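Local atomic coordinates of bifunctional protein PutA (PDB entry 6BSN), a protein that probably oxidises proline to glutamate in two steps, through an FAD-dependent proline dehydrogenase and an NAD-dependent glutamate semialdehyde dehydrogenase on one chain. Residues L645-R650 with A978-V983; R45-I50 with H397-V402. The protein carries 1 engineered substitution. All blocks are in the same frame, centred on the assembly; numbering follows the deposited sequence.

Interaction 2 joins an N-terminal helix to the proline dehydrogenase barrel; interaction 1 lies in the aldehyde dehydrogenase part. Their centres are 68 Å apart and their nearest atoms about 53 Å apart, with no element shared. Interaction 2 closes first along the sequence: helix 399-409, whose N-cap residue and its neighbour bind the FAD pyrophosphate, packs back against helix 33-50 from near the N-terminus. Interaction 1 opens only after that, joining strands 641-656 and 978-986 of the mixed sheet. One contact is helix on helix, the other a strand pair. In this bifunctional enzyme one lies beside the FAD site, the other beside a bound proline and at a subunit interface.

Interaction 1 (L645-R650 with A978-V983); sequences LTMRGR and ATEQTV. With PRO (proline), chain E.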
loop_
_atom_site.group_PDB
_atom_site.type_symbol
_atom_site.label_atom_id
_atom_site.label_comp_id
_atom_site.label_asym_id
_atom_site.label_seq_id
_atom_site.Cartn_x
_atom_site.Cartn_y
_atom_site.Cartn_z
ATOM N N LEU A 645 7.642 25.706 12.294
ATOM C CA LEU A 645 6.580 26.672 12.538
ATOM C C LEU A 645 5.682 26.132 13.637
ATOM O O LEU A 645 5.301 24.956 13.612
ATOM C CB LEU A 645 5.773 26.943 11.269
ATOM C CG LEU A 645 4.668 27.988 11.371
ATOM C CD1 LEU A 645 5.258 29.377 11.639
ATOM C CD2 LEU A 645 3.822 27.985 10.101
ATOM N N THR A 646 5.387 26.979 14.620
ATOM C CA THR A 646 4.507 26.645 15.725
ATOM C C THR A 646 3.520 27.784 15.913
ATOM O O THR A 646 3.610 28.839 15.274
ATOM C CB THR A 646 5.290 26.408 17.028
ATOM O OG1 THR A 646 6.275 27.439 17.203
ATOM C CG2 THR A 646 5.976 25.028 17.050
ATOM N N MET A 647 2.592 27.577 16.829
ATOM C CA MET A 647 1.657 28.610 17.226
ATOM C C MET A 647 1.562 28.585 18.740
ATOM O O MET A 647 1.555 27.515 19.345
ATOM C CB MET A 647 0.281 28.383 16.586
ATOM C CG MET A 647 0.222 28.764 15.122
ATOM S SD MET A 647 -1.464 28.705 14.499
ATOM C CE MET A 647 -1.609 26.949 14.163
ATOM N N ARG A 648 1.502 29.754 19.359
ATOM C CA ARG A 648 1.456 29.792 20.810
ATOM C C ARG A 648 0.445 30.830 21.261
ATOM O O ARG A 648 0.034 31.705 20.494
ATOM C CB ARG A 648 2.851 30.058 21.410
ATOM C CG ARG A 648 3.620 31.203 20.786
ATOM C CD ARG A 648 5.130 31.122 21.141
ATOM N NE ARG A 648 5.431 31.330 22.560
ATOM C CZ ARG A 648 6.603 31.039 23.146
ATOM N NH1 ARG A 648 6.778 31.278 24.444
ATOM N NH2 ARG A 648 7.600 30.484 22.457
ATOM N N GLY A 649 0.033 30.708 22.518
ATOM C CA GLY A 649 -0.931 31.636 23.073
ATOM C C GLY A 649 -0.489 33.075 22.932
ATOM O O GLY A 649 0.707 33.345 22.881
ATOM N N ARG A 650 -1.433 34.006 22.868
ATOM C CA ARG A 650 -1.100 35.415 22.697
ATOM C C ARG A 650 -0.923 36.133 24.023
ATOM O O ARG A 650 -0.078 37.030 24.125
ATOM C CB ARG A 650 -2.189 36.133 21.895
ATOM C CG ARG A 650 -2.317 35.704 20.464
ATOM C CD ARG A 650 -3.341 36.566 19.719
ATOM N NE ARG A 650 -3.006 36.624 18.303
ATOM C CZ ARG A 650 -2.191 37.534 17.775
ATOM N NH1 ARG A 650 -1.648 38.478 18.538
ATOM N NH2 ARG A 650 -1.922 37.502 16.478
ATOM N N ALA A 978 -4.053 32.655 18.476
ATOM C CA ALA A 978 -2.659 32.294 18.656
ATOM C C ALA A 978 -1.810 33.207 17.792
ATOM O O ALA A 978 -2.321 33.937 16.942
ATOM C CB ALA A 978 -2.396 30.817 18.303
ATOM N N THR A 979 -0.499 33.161 18.026
ATOM C CA THR A 979 0.463 33.836 17.181
ATOM C C THR A 979 1.475 32.802 16.704
ATOM O O THR A 979 1.696 31.792 17.368
ATOM C CB THR A 979 1.142 35.012 17.939
ATOM O OG1 THR A 979 1.891 35.821 17.026
ATOM C CG2 THR A 979 2.058 34.515 19.033
ATOM N N GLU A 980 2.059 33.039 15.533
ATOM C CA GLU A 980 2.974 32.087 14.919
ATOM C C GLU A 980 4.408 32.318 15.389
ATOM O O GLU A 980 4.797 33.440 15.710
ATOM C CB GLU A 980 2.945 32.217 13.402
ATOM C CG GLU A 980 1.629 31.896 12.722
ATOM C CD GLU A 980 1.598 32.468 11.316
ATOM O OE1 GLU A 980 2.003 31.760 10.378
ATOM O OE2 GLU A 980 1.227 33.647 11.148
ATOM N N GLN A 981 5.213 31.254 15.362
ATOM C CA GLN A 981 6.631 31.378 15.669
ATOM C C GLN A 981 7.434 30.486 14.735
ATOM O O GLN A 981 7.152 29.291 14.603
ATOM C CB GLN A 981 6.915 31.017 17.130
ATOM C CG GLN A 981 8.364 31.097 17.515
ATOM C CD GLN A 981 8.529 31.220 19.004
ATOM O OE1 GLN A 981 8.461 30.229 19.720
ATOM N NE2 GLN A 981 8.727 32.451 19.486
ATOM N N THR A 982 8.424 31.068 14.086
ATOM C CA THR A 982 9.363 30.307 13.286
ATOM C C THR A 982 10.660 30.181 14.077
ATOM O O THR A 982 11.140 31.169 14.641
ATOM C CB THR A 982 9.609 30.994 11.947
ATOM O OG1 THR A 982 8.352 31.271 11.330
ATOM C CG2 THR A 982 10.442 30.119 11.034
ATOM N N VAL A 983 11.193 28.964 14.162
ATOM C CA VAL A 983 12.514 28.714 14.729
ATOM C C VAL A 983 13.385 28.147 13.618
ATOM O O VAL A 983 13.070 27.096 13.037
ATOM C CB VAL A 983 12.474 27.761 15.932
ATOM C CG1 VAL A 983 13.924 27.373 16.343
ATOM C CG2 VAL A 983 11.728 28.376 17.078
HETATM N N PRO E . -2.888 33.536 14.161
HETATM C CA PRO E . -2.905 34.258 12.906
HETATM C C PRO E . -4.253 34.989 12.734
HETATM O O PRO E . -5.039 34.699 11.782
HETATM C CB PRO E . -2.651 33.293 11.776
HETATM C CG PRO E . -2.126 32.037 12.445
HETATM C CD PRO E . -2.099 32.360 13.970
HETATM O OXT PRO E . -4.554 35.882 13.574
HETATM O O HOH W 1 8.536 27.257 16.139
HETATM O O HOH W 2 1.148 38.203 15.658
#
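Arg648 and Gln981 lie on one face of an antiparallel strand pair, their guanidinium and amide planes 76° apart. Arg648 starts with CG wedged between backbone N and carbonyl carbon (chi1 48°) and bends at chi3, which lets NH2 donate a hydrogen bond to Gln981 OE1 at 2.9 Å, bent to 143°; OE1 sits at the guanidinium edge, near its plane. Thr979 CG2 lies beside Arg648 CG on the same face. Four backbone bonds, two each for Thr646-Gln981 and Arg648-Thr979, hold the register. On the other face Met647 and Glu980 run side by side, and Met647 SD and Glu980 CG border a bound proline, whose N donates to Ala978 O at 2.9 Å. Arg650 NE donates a weak hydrogen bond to the same Ala978 O, 3.1 Å away, while Thr979 CB sits over one face of the Arg650 guanidinium. A leucine in place of Arg648 would probably leave Gln981 OE1 without this donor, and Asp933 O and Ile932 O of the second subunit without theirs. Gln981 NE2 and Glu980 OE2 also bond to that subunit, at Val937 O and Lys967 N; polar ends on both faces thus tie this strand pair into the subunit interface.

Interaction 2 (R45-I50 with H397-V402); sequences RLIEAI and HNALTV. With FDA (dihydroflavine-adenine dinucleotide), chain C.
Ala399 is the bump here, and its methyl enters the hollow that Leu46, Ile47 and Ile50 form on one side of helix 33-50. Ala399 CB lies 3.8 Å from Leu46 CB and 3.7 Å from Ile47 CG1, so two neighbouring residues of the helix take it between them. Ile50, one turn on from Leu46, borders the hollow more loosely, with Ile50 CD1 4.5 Å from Ala399 CB. Because the side chain of Ala399 is so short, the backbones come close, with the CA atoms of Leu46 and Ala399 6.0 Å apart. Leu46 returns the favour: with CG turned opposite the carbonyl carbon (chi1 -66°), it sends CD1 past the Ala399 carbonyl to Val402 CG1 at 4.0 Å, the two side chains meeting at about a right angle. Val402 continues onto Tyr428 and Leu431 of helix 425-434, while Phe469 of helix 469-473 touches both Ile47 and Ala399. The contact between the two segments is all apolar, and small in area.

The polar work is done on the far side of the same turn. Asn398 is the N-cap of helix 399-409: OD1 accepts from Thr401 N at 2.9 Å and, weakly, from Leu400 N. That leaves Asn398 ND2 pointing at the cofactor, where it donates to O2A of the reduced flavin dinucleotide at 3.3 Å. His397 N gives a nearly straight bond, 174°, to O2P on the other phosphorus. The residues between strand 390-395 and helix 399-409 thus grip the FAD pyrophosphate from a beta-alpha loop at the C-terminal end of a strand of the proline dehydrogenase TIM barrel, where such barrels place their sites, with helix 33-50 packed behind it.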
loop_
_atom_site.group_PDB
_atom_site.type_symbol
_atom_site.label_atom_id
_atom_site.label_comp_id
_atom_site.label_asym_id
_atom_site.label_seq_id
_atom_site.Cartn_x
_atom_site.Cartn_y
_atom_site.Cartn_z
ATOM N N ARG A 45 -41.780 -18.052 -10.634
ATOM C CA ARG A 45 -42.905 -17.811 -11.527
ATOM C C ARG A 45 -43.404 -16.378 -11.421
ATOM O O ARG A 45 -43.769 -15.765 -12.433
ATOM C CB ARG A 45 -44.030 -18.798 -11.228
ATOM C CG ARG A 45 -43.688 -20.241 -11.608
ATOM C CD ARG A 45 -44.765 -21.207 -11.151
ATOM N NE ARG A 45 -46.065 -20.886 -11.725
ATOM C CZ ARG A 45 -46.482 -21.334 -12.906
ATOM N NH1 ARG A 45 -45.691 -22.110 -13.633
ATOM N NH2 ARG A 45 -47.680 -21.001 -13.365
ATOM N N LEU A 46 -43.439 -15.826 -10.206
ATOM C CA LEU A 46 -43.885 -14.445 -10.046
ATOM C C LEU A 46 -42.941 -13.478 -10.749
ATOM O O LEU A 46 -43.388 -12.537 -11.413
ATOM C CB LEU A 46 -44.006 -14.087 -8.561
ATOM C CG LEU A 46 -45.091 -14.823 -7.749
ATOM C CD1 LEU A 46 -45.167 -14.262 -6.328
ATOM C CD2 LEU A 46 -46.474 -14.768 -8.427
ATOM N N ILE A 47 -41.629 -13.702 -10.630
ATOM C CA ILE A 47 -40.670 -12.803 -11.263
ATOM C C ILE A 47 -40.687 -12.964 -12.783
ATOM O O ILE A 47 -40.555 -11.981 -13.522
ATOM C CB ILE A 47 -39.269 -13.036 -10.677
ATOM C CG1 ILE A 47 -39.229 -12.561 -9.225
ATOM C CG2 ILE A 47 -38.213 -12.306 -11.504
ATOM C CD1 ILE A 47 -38.009 -13.033 -8.471
ATOM N N GLU A 48 -40.859 -14.197 -13.275
ATOM C CA GLU A 48 -40.988 -14.406 -14.718
ATOM C C GLU A 48 -42.171 -13.624 -15.279
ATOM O O GLU A 48 -42.097 -13.078 -16.386
ATOM C CB GLU A 48 -41.151 -15.900 -15.043
ATOM C CG GLU A 48 -39.896 -16.759 -14.988
ATOM C CD GLU A 48 -40.184 -18.236 -15.267
ATOM O OE1 GLU A 48 -40.984 -18.839 -14.531
ATOM O OE2 GLU A 48 -39.615 -18.800 -16.225
ATOM N N ALA A 49 -43.277 -13.566 -14.531
ATOM C CA ALA A 49 -44.410 -12.760 -14.964
ATOM C C ALA A 49 -44.078 -11.271 -14.928
ATOM O O ALA A 49 -44.452 -10.527 -15.842
ATOM C CB ALA A 49 -45.628 -13.051 -14.085
ATOM N N ILE A 50 -43.373 -10.818 -13.885
ATOM C CA ILE A 50 -42.979 -9.412 -13.797
ATOM C C ILE A 50 -42.144 -9.024 -15.008
ATOM O O ILE A 50 -42.253 -7.911 -15.534
ATOM C CB ILE A 50 -42.215 -9.145 -12.486
ATOM C CG1 ILE A 50 -43.151 -9.185 -11.275
ATOM C CG2 ILE A 50 -41.477 -7.804 -12.545
ATOM C CD1 ILE A 50 -42.392 -9.128 -9.967
ATOM N N HIS A 397 -44.667 -5.451 -2.679
ATOM C CA HIS A 397 -44.537 -5.797 -4.090
ATOM C C HIS A 397 -43.312 -6.674 -4.333
ATOM O O HIS A 397 -42.829 -6.768 -5.464
ATOM C CB HIS A 397 -44.463 -4.543 -4.975
ATOM C CG HIS A 397 -45.485 -3.497 -4.646
ATOM N ND1 HIS A 397 -45.163 -2.314 -4.018
ATOM C CD2 HIS A 397 -46.822 -3.456 -4.860
ATOM C CE1 HIS A 397 -46.255 -1.588 -3.867
ATOM N NE2 HIS A 397 -47.276 -2.263 -4.358
ATOM N N ASN A 398 -42.803 -7.310 -3.290
ATOM C CA ASN A 398 -41.632 -8.175 -3.379
ATOM C C ASN A 398 -42.095 -9.603 -3.630
ATOM O O ASN A 398 -42.781 -10.180 -2.784
ATOM C CB ASN A 398 -40.830 -8.080 -2.082
ATOM C CG ASN A 398 -39.604 -8.975 -2.067
ATOM O OD1 ASN A 398 -39.653 -10.145 -2.456
ATOM N ND2 ASN A 398 -38.502 -8.435 -1.569
ATOM N N ALA A 399 -41.688 -10.187 -4.771
ATOM C CA ALA A 399 -42.152 -11.531 -5.128
ATOM C C ALA A 399 -41.684 -12.579 -4.126
ATOM O O ALA A 399 -42.414 -13.533 -3.823
ATOM C CB ALA A 399 -41.685 -11.907 -6.532
ATOM N N LEU A 400 -40.465 -12.425 -3.607
ATOM C CA LEU A 400 -39.946 -13.378 -2.624
ATOM C C LEU A 400 -40.734 -13.301 -1.315
ATOM O O LEU A 400 -41.120 -14.330 -0.748
ATOM C CB LEU A 400 -38.455 -13.115 -2.373
ATOM C CG LEU A 400 -37.806 -14.129 -1.399
ATOM C CD1 LEU A 400 -38.018 -15.545 -1.867
ATOM C CD2 LEU A 400 -36.322 -13.865 -1.144
ATOM N N THR A 401 -40.968 -12.086 -0.816
ATOM C CA THR A 401 -41.748 -11.920 0.410
ATOM C C THR A 401 -43.134 -12.516 0.253
ATOM O O THR A 401 -43.622 -13.222 1.143
ATOM C CB THR A 401 -41.855 -10.442 0.776
ATOM O OG1 THR A 401 -40.555 -9.830 0.696
ATOM C CG2 THR A 401 -42.394 -10.299 2.182
ATOM N N VAL A 402 -43.786 -12.231 -0.880
ATOM C CA VAL A 402 -45.100 -12.801 -1.155
ATOM C C VAL A 402 -45.036 -14.321 -1.151
ATOM O O VAL A 402 -45.851 -14.988 -0.508
ATOM C CB VAL A 402 -45.649 -12.285 -2.496
ATOM C CG1 VAL A 402 -46.875 -13.095 -2.895
ATOM C CG2 VAL A 402 -46.007 -10.798 -2.396
HETATM P PA FDA C . -38.864 -4.035 -1.029
HETATM O O1A FDA C . -37.912 -3.717 -2.216
HETATM O O2A FDA C . -38.997 -5.371 -0.553
HETATM O O5B FDA C . -38.505 -3.471 0.294
HETATM C C5B FDA C . -38.152 -2.096 0.380
HETATM C C4B FDA C . -38.101 -1.659 1.842
HETATM O O4B FDA C . -37.023 -2.227 2.535
HETATM C C3B FDA C . -37.945 -0.191 2.081
HETATM O O3B FDA C . -39.133 0.461 1.907
HETATM C C2B FDA C . -37.488 -0.157 3.483
HETATM O O2B FDA C . -38.566 -0.239 4.353
HETATM C C1B FDA C . -36.645 -1.387 3.575
HETATM N N9A FDA C . -35.217 -1.131 3.472
HETATM C C8A FDA C . -34.497 -0.665 2.382
HETATM N N7A FDA C . -33.219 -0.563 2.717
HETATM C C5A FDA C . -33.052 -0.958 4.042
HETATM C C6A FDA C . -31.977 -1.060 4.906
HETATM N N6A FDA C . -30.653 -0.716 4.467
HETATM N N1A FDA C . -32.156 -1.493 6.163
HETATM C C2A FDA C . -33.377 -1.827 6.627
HETATM N N3A FDA C . -34.452 -1.744 5.798
HETATM C C4A FDA C . -34.324 -1.327 4.539
HETATM N N1 FDA C . -45.141 2.288 4.602
HETATM C C2 FDA C . -45.229 2.881 5.899
HETATM O O2 FDA C . -44.051 3.214 6.520
HETATM N N3 FDA C . -46.493 3.109 6.503
HETATM C C4 FDA C . -47.669 2.745 5.816
HETATM O O4 FDA C . -48.905 2.945 6.373
HETATM C C4X FDA C . -47.572 2.118 4.467
HETATM N N5 FDA C . -48.766 1.783 3.745
HETATM C C5X FDA C . -48.631 0.995 2.529
HETATM C C6 FDA C . -49.870 0.462 1.875
HETATM C C7 FDA C . -49.720 -0.365 0.729
HETATM C C7M FDA C . -50.954 -0.909 0.061
HETATM C C8 FDA C . -48.418 -0.681 0.211
HETATM C C8M FDA C . -48.227 -1.557 -1.004
HETATM C C9 FDA C . -47.260 -0.171 0.836
HETATM C C9A FDA C . -47.398 0.692 2.031
HETATM N N10 FDA C . -46.213 1.287 2.616
HETATM C C10 FDA C . -46.344 1.906 3.902
HETATM C "C1'" FDA C . -44.903 1.305 1.937
HETATM C "C2'" FDA C . -44.032 0.156 2.415
HETATM O "O2'" FDA C . -43.677 0.341 3.740
HETATM C "C3'" FDA C . -42.775 0.035 1.569
HETATM O "O3'" FDA C . -42.129 1.235 1.665
HETATM C "C4'" FDA C . -42.967 -0.253 0.078
HETATM O "O4'" FDA C . -44.138 -0.964 -0.144
HETATM C "C5'" FDA C . -41.801 -1.062 -0.479
HETATM O "O5'" FDA C . -41.598 -2.242 0.274
HETATM P P FDA C . -41.635 -3.722 -0.355
HETATM O O1P FDA C . -41.988 -4.930 0.569
HETATM O O2P FDA C . -42.579 -3.461 -1.581
HETATM O O3P FDA C . -40.286 -3.663 -1.284
#